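Local structure of MtVAO615 (Myceliophthora thermophila, 6F72) at residues A[284-289]-A[556-561]; A[274-279]-A[536-541]; A[209-214]-A[390-395]. The protein binds FAD through two covalent links and is probably an oxidoreductase whose reduced form reacts rapidly with molecular oxygen, although its substrate remains unknown. All coordinates share one frame; numbering follows the deposited sequence.

Interaction 1: residues A[284-289]-A[556-561]; sequences GTFAVV and TGVGSE. With FAD (flavin-adenine dinucleotide), chain E.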
loop_
_atom_site.group_PDB
_atom_site.type_symbol
_atom_site.label_atom_id
_atom_site.label_comp_id
_atom_site.label_asym_id
_atom_site.label_seq_id
_atom_site.Cartn_x
_atom_site.Cartn_y
_atom_site.Cartn_z
ATOM N N GLY A 284 11.381 -0.090 3.252
ATOM C CA GLY A 284 12.218 1.104 3.211
ATOM C C GLY A 284 13.046 1.400 4.439
ATOM O O GLY A 284 13.645 2.474 4.548
ATOM N N THR A 285 13.076 0.470 5.383
ATOM C CA THR A 285 13.880 0.692 6.587
ATOM C C THR A 285 14.960 -0.362 6.882
ATOM O O THR A 285 16.017 -0.024 7.435
ATOM C CB THR A 285 13.025 1.014 7.825
ATOM O OG1 THR A 285 13.892 1.399 8.898
ATOM C CG2 THR A 285 12.171 -0.170 8.264
ATOM N N PHE A 286 14.702 -1.609 6.500
ATOM C CA PHE A 286 15.613 -2.719 6.843
ATOM C C PHE A 286 16.726 -2.981 5.832
ATOM O O PHE A 286 17.848 -3.278 6.232
ATOM C CB PHE A 286 14.839 -4.013 7.116
ATOM C CG PHE A 286 13.907 -3.922 8.297
ATOM C CD1 PHE A 286 14.415 -3.786 9.600
ATOM C CD2 PHE A 286 12.525 -3.963 8.112
ATOM C CE1 PHE A 286 13.564 -3.692 10.688
ATOM C CE2 PHE A 286 11.662 -3.877 9.212
ATOM C CZ PHE A 286 12.184 -3.736 10.497
ATOM N N ALA A 287 16.386 -2.879 4.546
ATOM C CA ALA A 287 17.277 -3.205 3.423
ATOM C C ALA A 287 16.610 -2.811 2.104
ATOM O O ALA A 287 15.392 -2.584 2.056
ATOM C CB ALA A 287 17.618 -4.702 3.419
ATOM N N VAL A 288 17.408 -2.757 1.038
ATOM C CA VAL A 288 16.881 -2.518 -0.297
ATOM C C VAL A 288 16.565 -3.871 -0.918
ATOM O O VAL A 288 17.466 -4.702 -1.097
ATOM C CB VAL A 288 17.877 -1.718 -1.179
ATOM C CG1 VAL A 288 17.253 -1.343 -2.507
ATOM C CG2 VAL A 288 18.342 -0.467 -0.458
ATOM N N VAL A 289 15.300 -4.082 -1.265
ATOM C CA VAL A 289 14.859 -5.363 -1.826
ATOM C C VAL A 289 14.998 -5.336 -3.344
ATOM O O VAL A 289 14.494 -4.403 -3.997
ATOM C CB VAL A 289 13.394 -5.684 -1.429
ATOM C CG1 VAL A 289 12.788 -6.765 -2.320
ATOM C CG2 VAL A 289 13.302 -6.058 0.055
ATOM N N THR A 556 7.387 7.064 10.207
ATOM C CA THR A 556 6.717 5.949 10.913
ATOM C C THR A 556 7.374 4.573 10.724
ATOM O O THR A 556 6.773 3.548 11.079
ATOM C CB THR A 556 5.187 5.837 10.651
ATOM O OG1 THR A 556 4.936 5.194 9.391
ATOM C CG2 THR A 556 4.464 7.204 10.747
ATOM N N GLY A 557 8.602 4.546 10.202
ATOM C CA GLY A 557 9.336 3.291 10.037
ATOM C C GLY A 557 10.012 2.827 11.314
ATOM O O GLY A 557 10.273 3.636 12.214
ATOM N N VAL A 558 10.334 1.530 11.387
ATOM C CA VAL A 558 11.093 1.028 12.523
ATOM C C VAL A 558 12.434 1.760 12.570
ATOM O O VAL A 558 13.150 1.807 11.572
ATOM C CB VAL A 558 11.309 -0.515 12.460
ATOM C CG1 VAL A 558 12.231 -0.989 13.579
ATOM C CG2 VAL A 558 9.978 -1.255 12.501
ATOM N N GLY A 559 12.742 2.349 13.723
ATOM C CA GLY A 559 14.015 3.031 13.933
ATOM C C GLY A 559 14.097 4.413 13.301
ATOM O O GLY A 559 15.191 4.981 13.193
ATOM N N SER A 560 12.946 4.959 12.893
ATOM C CA SER A 560 12.895 6.280 12.245
ATOM C C SER A 560 13.114 7.405 13.234
ATOM O O SER A 560 13.529 8.507 12.835
ATOM C CB SER A 560 11.569 6.494 11.524
ATOM O OG SER A 560 10.488 6.359 12.420
ATOM N N GLU A 561 12.836 7.129 14.510
ATOM C CA GLU A 561 13.031 8.087 15.597
ATOM C C GLU A 561 14.506 8.505 15.786
ATOM O O GLU A 561 14.805 9.389 16.583
ATOM C CB GLU A 561 12.370 7.584 16.908
ATOM C CG GLU A 561 13.107 6.473 17.674
ATOM C CD GLU A 561 12.849 5.036 17.177
ATOM O OE1 GLU A 561 12.202 4.834 16.122
ATOM O OE2 GLU A 561 13.318 4.077 17.849
HETATM P PA FAD E . 6.118 2.862 -2.809
HETATM O O1A FAD E . 5.580 4.190 -2.341
HETATM O O2A FAD E . 7.051 2.899 -3.986
HETATM O O5B FAD E . 6.832 2.144 -1.562
HETATM C C5B FAD E . 6.252 2.138 -0.257
HETATM C C4B FAD E . 7.314 1.975 0.825
HETATM O O4B FAD E . 8.058 0.777 0.591
HETATM C C3B FAD E . 8.332 3.098 0.883
HETATM O O3B FAD E . 8.668 3.282 2.264
HETATM C C2B FAD E . 9.543 2.563 0.136
HETATM O O2B FAD E . 10.764 3.119 0.631
HETATM C C1B FAD E . 9.453 1.071 0.409
HETATM N N9A FAD E . 9.951 0.209 -0.690
HETATM C C8A FAD E . 9.287 -0.073 -1.831
HETATM N N7A FAD E . 10.004 -0.926 -2.605
HETATM C C5A FAD E . 11.141 -1.204 -1.946
HETATM C C6A FAD E . 12.337 -2.037 -2.202
HETATM N N6A FAD E . 12.433 -2.735 -3.355
HETATM N N1A FAD E . 13.313 -2.058 -1.266
HETATM C C2A FAD E . 13.226 -1.356 -0.115
HETATM N N3A FAD E . 12.156 -0.579 0.187
HETATM C C4A FAD E . 11.103 -0.465 -0.675
HETATM N N1 FAD E . -2.644 -2.149 0.288
HETATM C C2 FAD E . -3.290 -3.299 0.609
HETATM O O2 FAD E . -2.864 -3.988 1.566
HETATM N N3 FAD E . -4.379 -3.717 -0.072
HETATM C C4 FAD E . -4.917 -3.041 -1.100
HETATM O O4 FAD E . -5.930 -3.466 -1.700
HETATM C C4X FAD E . -4.259 -1.782 -1.516
HETATM N N5 FAD E . -4.725 -1.047 -2.548
HETATM C C5X FAD E . -4.120 0.116 -2.926
HETATM C C6 FAD E . -4.621 0.867 -4.011
HETATM C C7 FAD E . -3.971 2.065 -4.381
HETATM C C7M FAD E . -4.531 2.862 -5.545
HETATM C C8 FAD E . -2.746 2.531 -3.634
HETATM C C8M FAD E . -1.919 3.750 -4.016
HETATM C C9 FAD E . -2.269 1.773 -2.570
HETATM C C9A FAD E . -2.903 0.588 -2.182
HETATM N N10 FAD E . -2.392 -0.181 -1.110
HETATM C C10 FAD E . -3.062 -1.366 -0.739
HETATM C "C1'" FAD E . -1.240 0.300 -0.350
HETATM C "C2'" FAD E . 0.090 -0.360 -0.558
HETATM O "O2'" FAD E . 0.049 -1.630 0.087
HETATM C "C3'" FAD E . 1.101 0.557 0.120
HETATM O "O3'" FAD E . 0.913 1.929 -0.292
HETATM C "C4'" FAD E . 2.528 0.117 -0.168
HETATM O "O4'" FAD E . 3.428 0.845 0.670
HETATM C "C5'" FAD E . 2.878 0.263 -1.650
HETATM O "O5'" FAD E . 4.240 -0.054 -1.892
HETATM P P FAD E . 4.902 0.330 -3.304
HETATM O O1P FAD E . 3.989 -0.130 -4.405
HETATM O O2P FAD E . 6.338 -0.132 -3.213
HETATM O O3P FAD E . 4.874 1.944 -3.242
#
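T285 and F286, in the loop leading into strand 288-298 of the PCMH-type FAD-binding domain, meet V558 of a type II beta turn that runs from G557 to S560. The CB of T285 points toward this turn and stands 3.8 Å from V558 O. From there OG1, set opposite the backbone N (chi1 -172°), donates to V558 O at 2.8 Å, in the carbonyl plane and with a C=O...donor angle of 157°. The methyl CG2 lies 4.0 Å from V558 N and also rests over one face of the F286 ring, 3.8 Å above its plane near the rim. Threonine suits the place because one branch is polar and the other apolar. With a valine here, V558 O would probably be left without its hydroxyl donor and the turn less firmly tied to the loop. F286 adds an apolar touch, its CZ 3.9 Å from V558 CB, while L274, A277 and L278 of helix 272-278 and L539 of helix 536-546 also pack on its side chain. Within the turn, G559 has the positive phi (78°) that glycine adopts easily, and S560 OG and S560 N both donate to G557 O. Where the loop passes into strand 288-298 the chain reaches the cofactor: V289 N donates to FAD N1A at 2.8 Å, and FAD N6A returns a bond to V289 O at 2.7 Å.

Interaction 2: residues A[274-279]-A[536-541]; sequences LYWALS and YARLLR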
loop_
_atom_site.group_PDB
_atom_site.type_symbol
_atom_site.label_atom_id
_atom_site.label_comp_id
_atom_site.label_asym_id
_atom_site.label_seq_id
_atom_site.Cartn_x
_atom_site.Cartn_y
_atom_site.Cartn_z
ATOM N N LEU A 274 16.311 -11.027 9.512
ATOM C CA LEU A 274 16.004 -10.101 8.428
ATOM C C LEU A 274 14.771 -10.542 7.638
ATOM O O LEU A 274 13.924 -9.689 7.303
ATOM C CB LEU A 274 17.208 -9.839 7.509
ATOM C CG LEU A 274 17.096 -8.770 6.390
ATOM C CD1 LEU A 274 16.842 -7.342 6.888
ATOM C CD2 LEU A 274 18.341 -8.788 5.517
ATOM N N TYR A 275 14.643 -11.842 7.377
ATOM C CA TYR A 275 13.460 -12.385 6.688
ATOM C C TYR A 275 12.176 -12.037 7.474
ATOM O O TYR A 275 11.156 -11.667 6.882
ATOM C CB TYR A 275 13.580 -13.914 6.430
ATOM C CG TYR A 275 12.252 -14.539 6.045
ATOM C CD1 TYR A 275 11.356 -14.990 7.036
ATOM C CD2 TYR A 275 11.857 -14.638 4.710
ATOM C CE1 TYR A 275 10.113 -15.505 6.698
ATOM C CE2 TYR A 275 10.615 -15.170 4.361
ATOM C CZ TYR A 275 9.748 -15.597 5.357
ATOM O OH TYR A 275 8.511 -16.126 5.049
ATOM N N TRP A 276 12.261 -12.185 8.802
ATOM C CA TRP A 276 11.166 -11.934 9.740
ATOM C C TRP A 276 10.686 -10.446 9.683
ATOM O O TRP A 276 9.490 -10.188 9.477
ATOM C CB TRP A 276 11.615 -12.350 11.146
ATOM C CG TRP A 276 10.590 -12.183 12.228
ATOM C CD1 TRP A 276 9.641 -13.097 12.605
ATOM C CD2 TRP A 276 10.445 -11.063 13.110
ATOM N NE1 TRP A 276 8.882 -12.594 13.649
ATOM C CE2 TRP A 276 9.358 -11.356 13.988
ATOM C CE3 TRP A 276 11.117 -9.837 13.247
ATOM C CZ2 TRP A 276 8.929 -10.466 14.987
ATOM C CZ3 TRP A 276 10.681 -8.936 14.245
ATOM C CH2 TRP A 276 9.590 -9.261 15.095
ATOM N N ALA A 277 11.640 -9.516 9.843
ATOM C CA ALA A 277 11.446 -8.072 9.757
ATOM C C ALA A 277 10.884 -7.627 8.419
ATOM O O ALA A 277 9.948 -6.843 8.399
ATOM C CB ALA A 277 12.742 -7.326 10.064
ATOM N N LEU A 278 11.445 -8.132 7.313
ATOM C CA LEU A 278 10.969 -7.778 5.973
ATOM C C LEU A 278 9.563 -8.299 5.635
ATOM O O LEU A 278 8.881 -7.728 4.775
ATOM C CB LEU A 278 11.967 -8.192 4.884
ATOM C CG LEU A 278 13.260 -7.396 4.684
ATOM C CD1 LEU A 278 14.202 -8.220 3.816
ATOM C CD2 LEU A 278 13.029 -6.021 4.043
ATOM N N SER A 279 9.144 -9.368 6.304
ATOM C CA SER A 279 7.855 -10.004 6.036
ATOM C C SER A 279 6.760 -9.423 6.964
ATOM O O SER A 279 6.273 -10.099 7.896
ATOM C CB SER A 279 7.985 -11.537 6.199
ATOM O OG SER A 279 8.920 -12.119 5.293
ATOM N N TYR A 536 7.805 -4.427 18.156
ATOM C CA TYR A 536 8.684 -3.283 17.914
ATOM C C TYR A 536 10.109 -3.414 18.460
ATOM O O TYR A 536 11.057 -3.050 17.761
ATOM C CB TYR A 536 8.049 -1.944 18.349
ATOM C CG TYR A 536 8.761 -0.771 17.715
ATOM C CD1 TYR A 536 8.461 -0.395 16.403
ATOM C CD2 TYR A 536 9.759 -0.066 18.405
ATOM C CE1 TYR A 536 9.124 0.652 15.790
ATOM C CE2 TYR A 536 10.428 0.993 17.800
ATOM C CZ TYR A 536 10.103 1.341 16.496
ATOM O OH TYR A 536 10.741 2.391 15.870
ATOM N N ALA A 537 10.261 -3.934 19.677
ATOM C CA ALA A 537 11.593 -4.101 20.272
ATOM C C ALA A 537 12.480 -4.987 19.384
ATOM O O ALA A 537 13.644 -4.649 19.143
ATOM C CB ALA A 537 11.495 -4.670 21.677
ATOM N N ARG A 538 11.905 -6.086 18.884
ATOM C CA ARG A 538 12.644 -7.054 18.070
ATOM C C ARG A 538 12.917 -6.511 16.671
ATOM O O ARG A 538 14.011 -6.715 16.132
ATOM C CB ARG A 538 11.944 -8.410 17.980
ATOM C CG ARG A 538 12.905 -9.507 17.545
ATOM C CD ARG A 538 12.213 -10.768 17.075
ATOM N NE ARG A 538 13.155 -11.565 16.301
ATOM C CZ ARG A 538 12.829 -12.595 15.526
ATOM N NH1 ARG A 538 11.561 -12.981 15.412
ATOM N NH2 ARG A 538 13.785 -13.245 14.868
ATOM N N LEU A 539 11.922 -5.834 16.102
ATOM C CA LEU A 539 12.083 -5.098 14.848
ATOM C C LEU A 539 13.211 -4.077 14.948
ATOM O O LEU A 539 13.985 -3.908 14.003
ATOM C CB LEU A 539 10.765 -4.453 14.429
ATOM C CG LEU A 539 9.694 -5.419 13.910
ATOM C CD1 LEU A 539 8.310 -4.788 13.876
ATOM C CD2 LEU A 539 10.056 -5.988 12.540
ATOM N N LEU A 540 13.312 -3.416 16.095
ATOM C CA LEU A 540 14.364 -2.434 16.343
ATOM C C LEU A 540 15.744 -3.071 16.460
ATOM O O LEU A 540 16.738 -2.507 15.986
ATOM C CB LEU A 540 14.048 -1.583 17.577
ATOM C CG LEU A 540 14.913 -0.348 17.822
ATOM C CD1 LEU A 540 14.726 0.717 16.730
ATOM C CD2 LEU A 540 14.588 0.228 19.192
ATOM N N ARG A 541 15.805 -4.230 17.105
ATOM C CA ARG A 541 17.031 -5.027 17.150
ATOM C C ARG A 541 17.510 -5.455 15.764
ATOM O O ARG A 541 18.710 -5.409 15.501
ATOM C CB ARG A 541 16.862 -6.233 18.054
ATOM C CG ARG A 541 16.859 -5.884 19.534
ATOM C CD ARG A 541 17.099 -7.114 20.392
ATOM N NE ARG A 541 16.051 -8.126 20.253
ATOM C CZ ARG A 541 14.904 -8.146 20.940
ATOM N NH1 ARG A 541 14.596 -7.198 21.826
ATOM N NH2 ARG A 541 14.042 -9.127 20.729
#
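W276 and R538 make a cation-pi pair, the guanidinium lying over one face of the indole. NH1 of R538 sits over the middle of the ring system, 3.1 Å from W276 CE2. The guanidinium is tilted, its plane 33° from that of the indole, and its CZ is 3.9 Å from the centroid of the five-membered ring. Because the arginine chain is extended from CG to NE, its CD comes over the six-membered ring as well, 3.7 Å from that centroid in a CH-pi contact; a broad indole face suits both the cation and the aliphatic chain of an arginine. L539 crosses the indole at about a right angle and brings CD2 to 3.5 Å from W276 CZ3. The same methyl reaches the small A277, 3.7 Å from its CA, where an alanine lets the backbones come near each other. These side chains join two helices, 272-278 of the FAD-binding domain and 536-546 of the berberine-bridge-enzyme-like C-terminal region, whose segments cross at -123° with their axes 10.0 Å apart. Further out, S464 OG hydrogen-bonds W276 O and Y275 OH is bonded to V251 O. At the end of helix 272-278, S279 OG donates back to Y275 O at 2.8 Å and is itself hydrogen-bonded to W254 NE1.

Interaction 3: residues A[209-214]-A[390-395]; sequences MANSTG and NYYDHF. With NAG (2-acetamido-2-deoxy-beta-D-glucopyranose), chain H.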
loop_
_atom_site.group_PDB
_atom_site.type_symbol
_atom_site.label_atom_id
_atom_site.label_comp_id
_atom_site.label_asym_id
_atom_site.label_seq_id
_atom_site.Cartn_x
_atom_site.Cartn_y
_atom_site.Cartn_z
ATOM N N MET A 209 1.528 -12.901 -14.998
ATOM C CA MET A 209 2.538 -13.946 -14.873
ATOM C C MET A 209 1.998 -15.217 -14.198
ATOM O O MET A 209 2.223 -16.329 -14.688
ATOM C CB MET A 209 3.777 -13.398 -14.150
ATOM C CG MET A 209 4.914 -14.393 -14.010
ATOM S SD MET A 209 4.922 -15.177 -12.391
ATOM C CE MET A 209 5.974 -16.590 -12.711
ATOM N N ALA A 210 1.289 -15.041 -13.082
ATOM C CA ALA A 210 0.676 -16.163 -12.381
ATOM C C ALA A 210 -0.382 -16.846 -13.245
ATOM O O ALA A 210 -0.381 -18.078 -13.342
ATOM C CB ALA A 210 0.098 -15.732 -11.032
ATOM N N ASN A 211 -1.269 -16.062 -13.865
ATOM C CA ASN A 211 -2.325 -16.614 -14.721
ATOM C C ASN A 211 -1.772 -17.512 -15.839
ATOM O O ASN A 211 -2.332 -18.580 -16.105
ATOM C CB ASN A 211 -3.223 -15.526 -15.333
ATOM C CG ASN A 211 -4.187 -16.100 -16.351
ATOM O OD1 ASN A 211 -5.241 -16.626 -15.989
ATOM N ND2 ASN A 211 -3.813 -16.026 -17.634
ATOM N N SER A 212 -0.688 -17.070 -16.483
ATOM C CA SER A 212 -0.117 -17.770 -17.639
ATOM C C SER A 212 0.381 -19.176 -17.300
ATOM O O SER A 212 0.531 -20.008 -18.192
ATOM C CB SER A 212 1.009 -16.954 -18.278
ATOM O OG SER A 212 2.086 -16.779 -17.377
ATOM N N THR A 213 0.624 -19.422 -16.012
ATOM C CA THR A 213 1.087 -20.731 -15.503
ATOM C C THR A 213 -0.030 -21.595 -14.861
ATOM O O THR A 213 0.214 -22.731 -14.443
ATOM C CB THR A 213 2.293 -20.572 -14.533
ATOM O OG1 THR A 213 1.874 -19.956 -13.310
ATOM C CG2 THR A 213 3.395 -19.716 -15.146
ATOM N N GLY A 214 -1.251 -21.067 -14.803
ATOM C CA GLY A 214 -2.377 -21.753 -14.164
ATOM C C GLY A 214 -2.390 -21.586 -12.652
ATOM O O GLY A 214 -2.799 -22.498 -11.937
ATOM N N ASN A 390 -11.205 -18.388 -14.136
ATOM C CA ASN A 390 -9.927 -18.247 -13.456
ATOM C C ASN A 390 -9.968 -17.036 -12.536
ATOM O O ASN A 390 -10.961 -16.297 -12.522
ATOM C CB ASN A 390 -8.814 -18.112 -14.497
ATOM C CG ASN A 390 -9.052 -16.961 -15.443
ATOM O OD1 ASN A 390 -8.731 -15.817 -15.136
ATOM N ND2 ASN A 390 -9.643 -17.255 -16.593
ATOM N N TYR A 391 -8.895 -16.823 -11.778
ATOM C CA TYR A 391 -8.816 -15.681 -10.872
ATOM C C TYR A 391 -8.640 -14.341 -11.574
ATOM O O TYR A 391 -9.300 -13.367 -11.187
ATOM C CB TYR A 391 -7.700 -15.860 -9.856
ATOM C CG TYR A 391 -7.537 -14.686 -8.909
ATOM C CD1 TYR A 391 -8.584 -14.275 -8.075
ATOM C CD2 TYR A 391 -6.328 -13.998 -8.840
ATOM C CE1 TYR A 391 -8.432 -13.201 -7.208
ATOM C CE2 TYR A 391 -6.161 -12.930 -7.972
ATOM C CZ TYR A 391 -7.210 -12.539 -7.158
ATOM O OH TYR A 391 -7.025 -11.482 -6.302
ATOM N N TYR A 392 -7.738 -14.288 -12.565
ATOM C CA TYR A 392 -7.445 -13.070 -13.331
ATOM C C TYR A 392 -8.747 -12.443 -13.829
ATOM O O TYR A 392 -9.004 -11.266 -13.563
ATOM C CB TYR A 392 -6.475 -13.366 -14.491
ATOM C CG TYR A 392 -5.907 -12.135 -15.205
ATOM C CD1 TYR A 392 -6.655 -11.453 -16.180
ATOM C CD2 TYR A 392 -4.608 -11.673 -14.924
ATOM C CE1 TYR A 392 -6.136 -10.340 -16.839
ATOM C CE2 TYR A 392 -4.083 -10.559 -15.575
ATOM C CZ TYR A 392 -4.851 -9.897 -16.533
ATOM O OH TYR A 392 -4.351 -8.790 -17.180
ATOM N N ASP A 393 -9.573 -13.252 -14.499
ATOM C CA ASP A 393 -10.897 -12.838 -14.981
ATOM C C ASP A 393 -11.790 -12.280 -13.907
ATOM O O ASP A 393 -12.405 -11.236 -14.114
ATOM C CB ASP A 393 -11.616 -13.991 -15.670
ATOM C CG ASP A 393 -11.057 -14.284 -17.038
ATOM O OD1 ASP A 393 -10.060 -13.643 -17.446
ATOM O OD2 ASP A 393 -11.626 -15.169 -17.707
ATOM N N HIS A 394 -11.864 -12.983 -12.771
ATOM C CA HIS A 394 -12.634 -12.527 -11.605
ATOM C C HIS A 394 -12.149 -11.166 -11.118
ATOM O O HIS A 394 -12.962 -10.251 -10.935
ATOM C CB HIS A 394 -12.574 -13.551 -10.469
ATOM C CG HIS A 394 -13.085 -13.037 -9.159
ATOM N ND1 HIS A 394 -14.421 -13.058 -8.822
ATOM C CD2 HIS A 394 -12.436 -12.499 -8.097
ATOM C CE1 HIS A 394 -14.573 -12.555 -7.610
ATOM N NE2 HIS A 394 -13.386 -12.204 -7.149
ATOM N N PHE A 395 -10.832 -11.052 -10.916
ATOM C CA PHE A 395 -10.210 -9.821 -10.447
ATOM C C PHE A 395 -10.600 -8.612 -11.307
ATOM O O PHE A 395 -11.069 -7.600 -10.778
ATOM C CB PHE A 395 -8.683 -9.954 -10.380
ATOM C CG PHE A 395 -8.017 -8.792 -9.710
ATOM C CD1 PHE A 395 -7.676 -7.651 -10.436
ATOM C CD2 PHE A 395 -7.770 -8.813 -8.337
ATOM C CE1 PHE A 395 -7.093 -6.553 -9.808
ATOM C CE2 PHE A 395 -7.172 -7.729 -7.701
ATOM C CZ PHE A 395 -6.842 -6.591 -8.441
HETATM C C1 NAG H . -4.548 -16.576 -18.748
HETATM C C2 NAG H . -4.918 -15.901 -20.082
HETATM C C3 NAG H . -5.468 -16.878 -21.138
HETATM C C4 NAG H . -4.669 -18.187 -21.240
HETATM C C5 NAG H . -4.539 -18.810 -19.848
HETATM C C6 NAG H . -3.722 -20.105 -19.878
HETATM C C7 NAG H . -5.589 -13.524 -19.953
HETATM C C8 NAG H . -6.755 -12.603 -19.730
HETATM N N2 NAG H . -5.885 -14.827 -19.886
HETATM O O3 NAG H . -5.478 -16.235 -22.416
HETATM O O4 NAG H . -5.281 -19.089 -22.179
HETATM O O5 NAG H . -3.905 -17.847 -18.985
HETATM O O6 NAG H . -3.087 -20.346 -18.615
HETATM O O7 NAG H . -4.462 -13.088 -20.172
HETATM O O HOH W 1 -5.923 -16.385 -13.010
#
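The N-glycosylated N211, in the sequon N-S-T at the end of helix 203-212, faces N390 and Y392 at the start of helix 391-399. The first sugar is attached through N211 ND2, bonded to NAG C1 at 1.4 Å, and N211 CG lies anti to the backbone N (chi1 173°), which carries the amide out toward the other helix. Its oxygen OD1 comes 3.8 Å from Y392 CB. The acetyl methyl of the sugar, C8, lies 3.7 Å from Y392 CE1, so the tyrosine offers both the asparagine and its glycan an apolar flank. No direct hydrogen bond spans the two segments. Instead a water donates to N211 OD1 at 3.1 Å and accepts from Y392 N at 2.8 Å.

N390 is the N-cap of helix 391-399, its OD1 accepting from D393 N at 2.8 Å in a nearly straight bond (176°), while Y391 N is bonded to D299 OD1; asparagine suits a cap because its short side chain can turn its amide oxygen forward onto an N-H of the first turn. On the other side, helix 203-212 closes in a Schellman motif, in which G214 takes a positive phi and G214 N bonds N211 O. The sequon threonine turns OG1 to A210 O at 2.9 Å, and T213 N reaches the same oxygen. T213 and S212 thus fold their hydroxyls back on their own helix, S212 OG donating to M209 O.

This chemistry is consistent with a bridging water. With ND2 taken up by the sugar, OD1 is what N211 turns to the other helix, and as an amide oxygen it can only accept. N390 OD1, 3.7 Å from N211 OD1, is an acceptor too, so the water supplies the donor while taking up the N-H of Y392.

How the interactions relate
Interactions 1 and 2 form one continuous patch, their centres 10 Å apart. Helix 272-278 and strand 288-298 follow each other in the chain, and the C-terminal segments 536-541 and 556-561 both pack against this unit. Y536 OH, in a probable hydrogen bond, lies 2.9 Å from G559 N, and V558 CG1 is 3.4 Å from L539 O. The patch borders the adenine end of FAD: interaction 1 touches the base itself, while the A277 side chain of interaction 2 is about 12 Å from the cofactor. Interaction 3, at the glycan, is remote, its centre 33 Å from those of both others and its nearest atoms about 15 Å from interaction 1.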